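Local atomic coordinates of Alpha/beta hydrolase (Paenibacillus sp. VTT E-133280, PDB entry 6TJ2), a protein that probably hydrolyses methyl salicylate to salicylic acid, as an extracellular esterase of the alpha/beta-hydrolase family resembling tobacco salicylic acid binding protein 2. Residues Asn173-Phe182 and Tyr199-Leu210; Phe219-Tyr230 and Phe244-Leu252. One frame throughout, in Å; residues are numbered along the deposited sequence.

How the contacts relate
Running from the N terminus, the chain forms the two contacts in series, neither nested in nor crossing the other. Contact 1 closes first: 173-182 leaves helix 157-170, passes through strand 174-175 into helix 179-185, and after 16 mostly helical residues the chain returns along 199-210, tying together helices of the insertion between strands 134-139 and 226-231. From helix 208-211, at the end of contact 1, the chain passes to helix 217-221, where contact 2 begins. Contact 2 closes the 13 residues, almost all loop, between Tyr230 and Phe244, and lays helix 244-250 on strand 226-231 of the parallel sheet. The contacts lie on opposite sides of the chain's centre, about 25 Å apart between their own centres.

Contact 1. Residues Asn173-Phe182 and Tyr199-Leu210; sequences NTITLPFPLF and YKQAPPEPATPL
Tyr199 packs against both Phe179 and Phe182, and this aromatic cluster closes one end of a two-stranded antiparallel ribbon, 174-175 with 205-206, in the helical insertion of the alpha/beta-hydrolase fold. The tyrosine CG is anti to the backbone N (chi1 -172°), which carries the ring from the end of helix 192-200 across to the start of helix 179-185. Phe179 approaches over one face: its CB sits 4.0 Å from the centroid of the Tyr199 ring in a CH-pi contact, and its CD1 is 3.5 Å from Tyr199 CG. Phe182 meets the same tyrosine differently, taking Tyr199 CD1 over a face of its own ring, near the rim, 3.6 Å from Phe182 CD2. Both ring pairs are oblique, with planes at 58° for Phe179 and 53° for Phe182. Tyr199 OH completes the grip, donating a 2.7 Å hydrogen bond to Leu177 O, which lies in the plane of the Tyr199 ring at its edge. A phenylalanine in place of Tyr199 would probably keep much of the ring packing but leave Leu177 O without its hydroxyl partner. Next along the chain, a water accepts from Leu177 N and donates to Ala202 O, bridging the backbones where no strand pairing links them. In the ribbon, Ile175 and Glu205 form the hydrogen-bonded pair, Ile175 N to Glu205 O and Glu205 N to Ile175 O both measuring 2.9 Å. The Glu205 carboxylate turns elsewhere, bonded to His82 and to the backbone of Trp54, whose indole also donates to Ile175 O. At the far end Ala207 N bonds to Asn173 O, and Ile175 reaches toward Leu210 tip to tip, its CD1 4.1 Å from Leu210 CD2 and equally far from Ala207 CB.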
loop_
_atom_site.group_PDB
_atom_site.type_symbol
_atom_site.label_atom_id
_atom_site.label_comp_id
_atom_site.label_asym_id
_atom_site.label_seq_id
_atom_site.Cartn_x
_atom_site.Cartn_y
_atom_site.Cartn_z
ATOM N N ASN A 173 -2.863 22.867 -29.232
ATOM C CA ASN A 173 -3.617 21.675 -28.795
ATOM C C ASN A 173 -2.662 20.572 -28.335
ATOM O O ASN A 173 -3.053 19.422 -28.470
ATOM C CB ASN A 173 -4.573 21.155 -29.856
ATOM C CG ASN A 173 -5.642 20.238 -29.313
ATOM O OD1 ASN A 173 -5.932 19.175 -29.909
ATOM N ND2 ASN A 173 -6.259 20.637 -28.225
ATOM N N THR A 174 -1.566 20.920 -27.687
ATOM C CA THR A 174 -0.657 19.911 -27.119
ATOM C C THR A 174 -0.395 20.211 -25.656
ATOM O O THR A 174 -0.558 21.356 -25.178
ATOM C CB THR A 174 0.648 19.754 -27.883
ATOM O OG1 THR A 174 1.456 20.940 -27.807
ATOM C CG2 THR A 174 0.422 19.393 -29.345
ATOM N N ILE A 175 -0.014 19.167 -24.930
ATOM C CA ILE A 175 0.423 19.322 -23.533
ATOM C C ILE A 175 1.843 18.826 -23.432
ATOM O O ILE A 175 2.138 17.662 -23.738
ATOM C CB ILE A 175 -0.478 18.501 -22.595
ATOM C CG1 ILE A 175 -1.904 19.055 -22.617
ATOM C CG2 ILE A 175 0.107 18.505 -21.192
ATOM C CD1 ILE A 175 -2.935 18.123 -21.952
ATOM N N THR A 176 2.719 19.724 -23.001
ATOM C CA THR A 176 4.112 19.390 -22.676
ATOM C C THR A 176 4.234 19.325 -21.164
ATOM O O THR A 176 3.959 20.346 -20.506
ATOM C CB THR A 176 5.100 20.383 -23.280
ATOM O OG1 THR A 176 4.919 20.409 -24.702
ATOM C CG2 THR A 176 6.532 20.042 -22.942
ATOM N N LEU A 177 4.623 18.198 -20.620
ATOM C CA LEU A 177 4.816 18.090 -19.181
ATOM C C LEU A 177 5.993 18.945 -18.770
ATOM O O LEU A 177 7.051 18.790 -19.357
ATOM C CB LEU A 177 5.109 16.652 -18.759
ATOM C CG LEU A 177 4.021 15.636 -19.019
ATOM C CD1 LEU A 177 4.546 14.226 -18.718
ATOM C CD2 LEU A 177 2.806 16.013 -18.212
ATOM N N PRO A 178 5.918 19.816 -17.767
ATOM C CA PRO A 178 7.090 20.509 -17.255
ATOM C C PRO A 178 8.060 19.485 -16.681
ATOM O O PRO A 178 7.609 18.510 -16.032
ATOM C CB PRO A 178 6.591 21.475 -16.187
ATOM C CG PRO A 178 5.124 21.607 -16.510
ATOM C CD PRO A 178 4.693 20.315 -17.159
ATOM N N PHE A 179 9.350 19.737 -16.746
ATOM C CA PHE A 179 10.337 18.745 -16.287
ATOM C C PHE A 179 10.234 18.550 -14.779
ATOM O O PHE A 179 10.337 17.391 -14.316
ATOM C CB PHE A 179 11.766 19.133 -16.691
ATOM C CG PHE A 179 12.795 18.124 -16.265
ATOM C CD1 PHE A 179 12.744 16.802 -16.674
ATOM C CD2 PHE A 179 13.780 18.442 -15.351
ATOM C CE1 PHE A 179 13.656 15.857 -16.238
ATOM C CE2 PHE A 179 14.712 17.491 -14.923
ATOM C CZ PHE A 179 14.632 16.194 -15.348
ATOM N N PRO A 180 10.046 19.573 -13.931
ATOM C CA PRO A 180 10.028 19.287 -12.485
ATOM C C PRO A 180 8.893 18.318 -12.137
ATOM O O PRO A 180 9.075 17.362 -11.344
ATOM C CB PRO A 180 9.873 20.671 -11.849
ATOM C CG PRO A 180 10.535 21.612 -12.867
ATOM C CD PRO A 180 10.039 21.025 -14.173
ATOM N N LEU A 181 7.709 18.486 -12.683
ATOM C CA LEU A 181 6.550 17.590 -12.522
ATOM C C LEU A 181 6.931 16.219 -13.033
ATOM O O LEU A 181 6.712 15.197 -12.318
ATOM C CB LEU A 181 5.326 18.116 -13.273
ATOM C CG LEU A 181 4.092 17.242 -13.159
ATOM C CD1 LEU A 181 3.521 17.189 -11.753
ATOM C CD2 LEU A 181 3.035 17.654 -14.166
ATOM N N PHE A 182 7.472 16.092 -14.208
ATOM C CA PHE A 182 7.882 14.823 -14.762
ATOM C C PHE A 182 8.894 14.129 -13.863
ATOM O O PHE A 182 8.728 12.914 -13.525
ATOM C CB PHE A 182 8.420 15.038 -16.181
ATOM C CG PHE A 182 8.898 13.782 -16.853
ATOM C CD1 PHE A 182 8.028 12.966 -17.552
ATOM C CD2 PHE A 182 10.230 13.411 -16.828
ATOM C CE1 PHE A 182 8.473 11.832 -18.216
ATOM C CE2 PHE A 182 10.664 12.266 -17.474
ATOM C CZ PHE A 182 9.777 11.469 -18.142
ATOM N N TYR A 199 13.007 12.216 -20.173
ATOM C CA TYR A 199 12.241 13.420 -20.549
ATOM C C TYR A 199 12.455 13.728 -22.025
ATOM O O TYR A 199 11.484 14.104 -22.725
ATOM C CB TYR A 199 12.636 14.598 -19.666
ATOM C CG TYR A 199 11.788 15.822 -19.847
ATOM C CD1 TYR A 199 10.430 15.804 -19.560
ATOM C CD2 TYR A 199 12.339 17.002 -20.326
ATOM C CE1 TYR A 199 9.658 16.950 -19.692
ATOM C CE2 TYR A 199 11.572 18.130 -20.469
ATOM C CZ TYR A 199 10.232 18.124 -20.133
ATOM O OH TYR A 199 9.484 19.264 -20.302
ATOM N N LYS A 200 13.675 13.496 -22.504
ATOM C CA LYS A 200 13.959 13.750 -23.942
ATOM C C LYS A 200 13.100 12.805 -24.791
ATOM O O LYS A 200 12.887 13.135 -25.983
ATOM C CB LYS A 200 15.445 13.559 -24.188
ATOM C CG LYS A 200 16.374 14.682 -23.762
ATOM C CD LYS A 200 17.825 14.340 -23.864
ATOM C CE LYS A 200 18.735 15.516 -23.634
ATOM N NZ LYS A 200 20.155 15.106 -23.670
ATOM N N GLN A 201 12.686 11.654 -24.283
ATOM C CA GLN A 201 11.861 10.651 -24.974
ATOM C C GLN A 201 10.383 10.820 -24.651
ATOM O O GLN A 201 9.581 9.855 -24.989
ATOM C CB GLN A 201 12.324 9.223 -24.635
ATOM C CG GLN A 201 13.750 8.905 -25.001
ATOM C CD GLN A 201 14.059 7.475 -24.610
ATOM O OE1 GLN A 201 15.181 7.177 -24.199
ATOM N NE2 GLN A 201 13.077 6.572 -24.711
ATOM N N ALA A 202 9.948 11.904 -24.048
ATOM C CA ALA A 202 8.548 12.165 -23.656
ATOM C C ALA A 202 8.015 13.332 -24.479
ATOM O O ALA A 202 8.058 14.466 -24.033
ATOM C CB ALA A 202 8.437 12.412 -22.154
ATOM N N PRO A 203 7.497 13.075 -25.686
ATOM C CA PRO A 203 7.073 14.178 -26.555
ATOM C C PRO A 203 5.796 14.825 -26.102
ATOM O O PRO A 203 5.041 14.255 -25.307
ATOM C CB PRO A 203 6.864 13.560 -27.936
ATOM C CG PRO A 203 6.829 12.096 -27.705
ATOM C CD PRO A 203 7.412 11.774 -26.353
ATOM N N PRO A 204 5.519 16.048 -26.565
ATOM C CA PRO A 204 4.231 16.678 -26.269
ATOM C C PRO A 204 3.089 15.789 -26.715
ATOM O O PRO A 204 3.197 15.078 -27.728
ATOM C CB PRO A 204 4.257 17.981 -27.108
ATOM C CG PRO A 204 5.743 18.273 -27.252
ATOM C CD PRO A 204 6.378 16.906 -27.436
ATOM N N GLU A 205 1.989 15.866 -26.003
ATOM C CA GLU A 205 0.830 15.007 -26.238
ATOM C C GLU A 205 -0.264 15.792 -26.947
ATOM O O GLU A 205 -0.759 16.795 -26.417
ATOM C CB GLU A 205 0.292 14.472 -24.910
ATOM C CG GLU A 205 -0.829 13.445 -25.100
ATOM C CD GLU A 205 -0.358 12.109 -25.658
ATOM O OE1 GLU A 205 0.837 11.905 -25.916
ATOM O OE2 GLU A 205 -1.243 11.228 -25.901
ATOM N N PRO A 206 -0.794 15.279 -28.065
ATOM C CA PRO A 206 -2.010 15.866 -28.653
ATOM C C PRO A 206 -3.170 15.750 -27.667
ATOM O O PRO A 206 -3.411 14.667 -27.112
ATOM C CB PRO A 206 -2.284 15.016 -29.882
ATOM C CG PRO A 206 -1.000 14.312 -30.200
ATOM C CD PRO A 206 -0.286 14.163 -28.865
ATOM N N ALA A 207 -3.874 16.848 -27.384
ATOM C CA ALA A 207 -4.676 16.913 -26.161
ATOM C C ALA A 207 -6.086 16.352 -26.336
ATOM O O ALA A 207 -6.682 15.954 -25.334
ATOM C CB ALA A 207 -4.768 18.331 -25.657
ATOM N N THR A 208 -6.674 16.366 -27.516
ATOM C CA THR A 208 -8.107 16.036 -27.647
ATOM C C THR A 208 -8.457 14.690 -27.019
ATOM O O THR A 208 -9.429 14.604 -26.272
ATOM C CB THR A 208 -8.596 16.172 -29.078
ATOM O OG1 THR A 208 -8.398 17.536 -29.467
ATOM C CG2 THR A 208 -10.000 15.656 -29.252
ATOM N N PRO A 209 -7.705 13.603 -27.259
ATOM C CA PRO A 209 -8.120 12.308 -26.756
ATOM C C PRO A 209 -8.138 12.233 -25.229
ATOM O O PRO A 209 -8.802 11.310 -24.721
ATOM C CB PRO A 209 -7.097 11.333 -27.360
ATOM C CG PRO A 209 -6.614 12.043 -28.595
ATOM C CD PRO A 209 -6.560 13.508 -28.172
ATOM N N LEU A 210 -7.405 13.071 -24.562
ATOM C CA LEU A 210 -7.374 13.045 -23.074
ATOM C C LEU A 210 -8.671 13.613 -22.510
ATOM O O LEU A 210 -9.035 13.275 -21.388
ATOM C CB LEU A 210 -6.172 13.833 -22.581
ATOM C CG LEU A 210 -4.824 13.115 -22.625
ATOM C CD1 LEU A 210 -4.462 12.637 -24.024
ATOM C CD2 LEU A 210 -3.741 14.070 -22.109
HETATM O O HOH W 1 6.106 16.441 -22.555
#

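Contact 2. Residues Phe219-Tyr230 and Phe244-Leu252; sequences FYSLQIPKSYLY and FHPTQSSHL
Tyr230 and Tyr228 both project from the strand onto helix 244-250, CG anti to the backbone N in each, and each ring receives a CB over one face. His245 CB stands almost centrally above the Tyr230 ring, 3.5 Å from its centroid and 9° off the normal, while Ser249 CB lies nearer the rim of Tyr228, 3.4 Å from Tyr228 CD2. Ser249 OG, set between the backbone N and the carbonyl carbon (chi1 65°), shares a 2.6 Å hydrogen bond with His245 ND1. This bond, that of His245 NE2 to Gln239 of the third subunit and the stack on Phe257 together hold the imidazole's rotation. A water joins Tyr230 OH to His245 N. Tyr228 OH lies 3.3 Å from Phe244 CB and hydrogen-bonds to Ala142 O; Leu252 CD1 closes on the edge of the Tyr228 ring, 4.0 Å from Tyr228 CD2. Lys226 bends at chi3 and chi4 so that NZ bonds to Ile224 O, while CE lies 3.6 Å from Leu252 O. Strand 226-230 and helix 244-250 run nearly antiparallel (159°), their axes 9.3 Å apart at closest approach, as in the beta-alpha-beta crossover between strands 226-231 and 256-260 of the alpha/beta-hydrolase sheet.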
loop_
_atom_site.group_PDB
_atom_site.type_symbol
_atom_site.label_atom_id
_atom_site.label_comp_id
_atom_site.label_asym_id
_atom_site.label_seq_id
_atom_site.Cartn_x
_atom_site.Cartn_y
_atom_site.Cartn_z
ATOM N N PHE A 219 -17.497 -2.163 -23.547
ATOM C CA PHE A 219 -16.368 -2.653 -22.733
ATOM C C PHE A 219 -16.848 -3.243 -21.410
ATOM O O PHE A 219 -16.404 -4.332 -21.017
ATOM C CB PHE A 219 -15.365 -1.542 -22.466
ATOM C CG PHE A 219 -14.297 -1.957 -21.490
ATOM C CD1 PHE A 219 -13.271 -2.784 -21.901
ATOM C CD2 PHE A 219 -14.368 -1.639 -20.150
ATOM C CE1 PHE A 219 -12.355 -3.257 -20.989
ATOM C CE2 PHE A 219 -13.431 -2.110 -19.237
ATOM C CZ PHE A 219 -12.411 -2.902 -19.663
ATOM N N TYR A 220 -17.741 -2.520 -20.743
ATOM C CA TYR A 220 -18.229 -2.945 -19.404
ATOM C C TYR A 220 -19.239 -4.092 -19.512
ATOM O O TYR A 220 -19.474 -4.675 -18.452
ATOM C CB TYR A 220 -18.770 -1.757 -18.604
ATOM C CG TYR A 220 -17.624 -0.916 -18.088
ATOM C CD1 TYR A 220 -16.794 -1.417 -17.095
ATOM C CD2 TYR A 220 -17.287 0.276 -18.643
ATOM C CE1 TYR A 220 -15.718 -0.677 -16.620
ATOM C CE2 TYR A 220 -16.194 1.015 -18.223
ATOM C CZ TYR A 220 -15.390 0.536 -17.201
ATOM O OH TYR A 220 -14.283 1.202 -16.746
ATOM N N SER A 221 -19.654 -4.530 -20.694
ATOM C CA SER A 221 -20.476 -5.757 -20.854
ATOM C C SER A 221 -19.616 -6.958 -21.243
ATOM O O SER A 221 -20.121 -8.072 -21.135
ATOM C CB SER A 221 -21.528 -5.505 -21.894
ATOM O OG SER A 221 -20.953 -5.550 -23.197
ATOM N N LEU A 222 -18.360 -6.767 -21.626
ATOM C CA LEU A 222 -17.477 -7.851 -22.128
ATOM C C LEU A 222 -17.168 -8.839 -21.012
ATOM O O LEU A 222 -16.998 -8.399 -19.875
ATOM C CB LEU A 222 -16.157 -7.264 -22.639
ATOM C CG LEU A 222 -16.245 -6.400 -23.895
ATOM C CD1 LEU A 222 -14.852 -5.962 -24.355
ATOM C CD2 LEU A 222 -17.001 -7.105 -25.005
ATOM N N GLN A 223 -17.085 -10.128 -21.363
ATOM C CA GLN A 223 -16.796 -11.214 -20.384
ATOM C C GLN A 223 -15.296 -11.561 -20.368
ATOM O O GLN A 223 -14.868 -12.527 -19.694
ATOM C CB GLN A 223 -17.735 -12.381 -20.722
ATOM C CG GLN A 223 -19.185 -12.038 -20.436
ATOM C CD GLN A 223 -19.328 -11.689 -18.974
ATOM O OE1 GLN A 223 -19.508 -10.535 -18.593
ATOM N NE2 GLN A 223 -19.182 -12.694 -18.130
ATOM N N ILE A 224 -14.469 -10.746 -20.976
ATOM C CA ILE A 224 -13.040 -11.068 -21.158
ATOM C C ILE A 224 -12.334 -10.863 -19.812
ATOM O O ILE A 224 -12.622 -9.881 -19.145
ATOM C CB ILE A 224 -12.458 -10.169 -22.261
ATOM C CG1 ILE A 224 -13.166 -10.383 -23.593
ATOM C CG2 ILE A 224 -10.959 -10.395 -22.388
ATOM C CD1 ILE A 224 -12.783 -9.348 -24.633
ATOM N N PRO A 225 -11.478 -11.790 -19.411
ATOM C CA PRO A 225 -10.777 -11.637 -18.148
ATOM C C PRO A 225 -9.849 -10.411 -18.140
ATOM O O PRO A 225 -9.320 -10.008 -19.194
ATOM C CB PRO A 225 -9.917 -12.893 -18.022
ATOM C CG PRO A 225 -10.355 -13.849 -19.073
ATOM C CD PRO A 225 -11.155 -13.052 -20.060
ATOM N N LYS A 226 -9.772 -9.756 -16.994
ATOM C CA LYS A 226 -8.947 -8.557 -16.800
ATOM C C LYS A 226 -7.945 -8.763 -15.695
ATOM O O LYS A 226 -8.231 -9.464 -14.702
ATOM C CB LYS A 226 -9.835 -7.373 -16.442
ATOM C CG LYS A 226 -10.824 -6.982 -17.551
ATOM C CD LYS A 226 -12.014 -6.171 -17.075
ATOM C CE LYS A 226 -13.150 -7.089 -16.684
ATOM N NZ LYS A 226 -13.902 -7.452 -17.912
ATOM N N SER A 227 -6.818 -8.080 -15.817
ATOM C CA SER A 227 -5.803 -7.935 -14.767
ATOM C C SER A 227 -5.421 -6.492 -14.608
ATOM O O SER A 227 -5.549 -5.691 -15.573
ATOM C CB SER A 227 -4.561 -8.732 -15.077
ATOM O OG SER A 227 -4.875 -10.096 -15.278
ATOM N N TYR A 228 -4.935 -6.157 -13.433
ATOM C CA TYR A 228 -4.357 -4.840 -13.160
ATOM C C TYR A 228 -3.003 -5.066 -12.562
ATOM O O TYR A 228 -2.879 -5.707 -11.490
ATOM C CB TYR A 228 -5.238 -3.990 -12.239
ATOM C CG TYR A 228 -4.953 -2.505 -12.339
ATOM C CD1 TYR A 228 -3.840 -1.931 -11.739
ATOM C CD2 TYR A 228 -5.778 -1.661 -13.088
ATOM C CE1 TYR A 228 -3.515 -0.608 -11.902
ATOM C CE2 TYR A 228 -5.459 -0.317 -13.248
ATOM C CZ TYR A 228 -4.312 0.185 -12.700
ATOM O OH TYR A 228 -3.998 1.517 -12.890
ATOM N N LEU A 229 -1.970 -4.560 -13.236
ATOM C CA LEU A 229 -0.570 -4.597 -12.807
ATOM C C LEU A 229 -0.208 -3.218 -12.273
ATOM O O LEU A 229 -0.287 -2.246 -13.014
ATOM C CB LEU A 229 0.300 -5.045 -14.006
ATOM C CG LEU A 229 1.811 -4.984 -13.740
ATOM C CD1 LEU A 229 2.269 -5.773 -12.510
ATOM C CD2 LEU A 229 2.597 -5.418 -14.990
ATOM N N TYR A 230 0.125 -3.138 -10.986
ATOM C CA TYR A 230 0.353 -1.890 -10.267
ATOM C C TYR A 230 1.731 -1.833 -9.705
ATOM O O TYR A 230 2.112 -2.787 -8.994
ATOM C CB TYR A 230 -0.683 -1.758 -9.147
ATOM C CG TYR A 230 -0.529 -0.535 -8.291
ATOM C CD1 TYR A 230 -0.357 -0.684 -6.938
ATOM C CD2 TYR A 230 -0.516 0.744 -8.825
ATOM C CE1 TYR A 230 -0.285 0.417 -6.112
ATOM C CE2 TYR A 230 -0.358 1.849 -8.005
ATOM C CZ TYR A 230 -0.261 1.679 -6.655
ATOM O OH TYR A 230 -0.167 2.835 -5.874
ATOM N N PHE A 244 -4.108 5.230 -9.169
ATOM C CA PHE A 244 -4.233 4.028 -10.014
ATOM C C PHE A 244 -4.774 2.848 -9.243
ATOM O O PHE A 244 -5.617 2.142 -9.792
ATOM C CB PHE A 244 -2.879 3.629 -10.624
ATOM C CG PHE A 244 -2.420 4.523 -11.763
ATOM C CD1 PHE A 244 -3.245 4.747 -12.833
ATOM C CD2 PHE A 244 -1.162 5.118 -11.747
ATOM C CE1 PHE A 244 -2.860 5.551 -13.882
ATOM C CE2 PHE A 244 -0.774 5.924 -12.820
ATOM C CZ PHE A 244 -1.608 6.124 -13.868
ATOM N N HIS A 245 -4.361 2.638 -8.011
ATOM C CA HIS A 245 -4.834 1.454 -7.245
ATOM C C HIS A 245 -4.990 1.869 -5.803
ATOM O O HIS A 245 -4.025 2.394 -5.217
ATOM C CB HIS A 245 -3.872 0.271 -7.377
ATOM C CG HIS A 245 -4.328 -0.913 -6.584
ATOM N ND1 HIS A 245 -5.385 -1.697 -6.971
ATOM C CD2 HIS A 245 -3.901 -1.333 -5.372
ATOM C CE1 HIS A 245 -5.560 -2.604 -6.004
ATOM N NE2 HIS A 245 -4.697 -2.405 -5.063
ATOM N N PRO A 246 -6.145 1.635 -5.140
ATOM C CA PRO A 246 -7.266 0.867 -5.664
ATOM C C PRO A 246 -8.302 1.631 -6.496
ATOM O O PRO A 246 -9.248 1.004 -6.991
ATOM C CB PRO A 246 -7.981 0.372 -4.391
ATOM C CG PRO A 246 -7.629 1.411 -3.357
ATOM C CD PRO A 246 -6.244 1.880 -3.686
ATOM N N THR A 247 -8.169 2.922 -6.723
ATOM C CA THR A 247 -9.254 3.666 -7.390
ATOM C C THR A 247 -9.436 3.275 -8.849
ATOM O O THR A 247 -10.533 2.761 -9.215
ATOM C CB THR A 247 -9.145 5.172 -7.221
ATOM O OG1 THR A 247 -9.270 5.459 -5.827
ATOM C CG2 THR A 247 -10.231 5.904 -8.002
ATOM N N GLN A 248 -8.451 3.439 -9.709
ATOM C CA GLN A 248 -8.661 3.095 -11.146
ATOM C C GLN A 248 -8.912 1.588 -11.277
ATOM O O GLN A 248 -9.863 1.200 -12.034
ATOM C CB GLN A 248 -7.506 3.536 -12.031
ATOM C CG GLN A 248 -7.405 5.052 -12.202
ATOM C CD GLN A 248 -8.611 5.650 -12.887
ATOM O OE1 GLN A 248 -9.367 6.499 -12.350
ATOM N NE2 GLN A 248 -8.887 5.212 -14.076
ATOM N N SER A 249 -8.165 0.758 -10.594
ATOM C CA SER A 249 -8.318 -0.697 -10.742
ATOM C C SER A 249 -9.720 -1.100 -10.348
ATOM O O SER A 249 -10.285 -1.997 -10.974
ATOM C CB SER A 249 -7.260 -1.453 -9.983
ATOM O OG SER A 249 -7.414 -1.217 -8.591
ATOM N N SER A 250 -10.322 -0.476 -9.338
ATOM C CA SER A 250 -11.678 -0.882 -8.889
ATOM C C SER A 250 -12.689 -0.684 -9.998
ATOM O O SER A 250 -13.780 -1.344 -9.945
ATOM C CB SER A 250 -12.085 -0.132 -7.654
ATOM O OG SER A 250 -12.353 1.223 -7.950
ATOM N N HIS A 251 -12.476 0.173 -10.984
ATOM C CA HIS A 251 -13.439 0.367 -12.082
ATOM C C HIS A 251 -13.598 -0.908 -12.880
ATOM O O HIS A 251 -14.656 -1.055 -13.552
ATOM C CB HIS A 251 -12.984 1.483 -13.022
ATOM C CG HIS A 251 -12.934 2.832 -12.418
ATOM N ND1 HIS A 251 -12.519 3.909 -13.125
ATOM C CD2 HIS A 251 -13.298 3.288 -11.185
ATOM C CE1 HIS A 251 -12.630 4.998 -12.350
ATOM N NE2 HIS A 251 -13.093 4.624 -11.128
ATOM N N LEU A 252 -12.666 -1.860 -12.833
ATOM C CA LEU A 252 -12.719 -3.116 -13.625
ATOM C C LEU A 252 -13.726 -4.107 -13.070
ATOM O O LEU A 252 -14.093 -5.026 -13.854
ATOM C CB LEU A 252 -11.324 -3.737 -13.678
ATOM C CG LEU A 252 -10.262 -2.862 -14.368
ATOM C CD1 LEU A 252 -8.991 -3.671 -14.444
ATOM C CD2 LEU A 252 -10.747 -2.375 -15.747
HETATM O O HOH W 2 -2.259 4.537 -6.673
#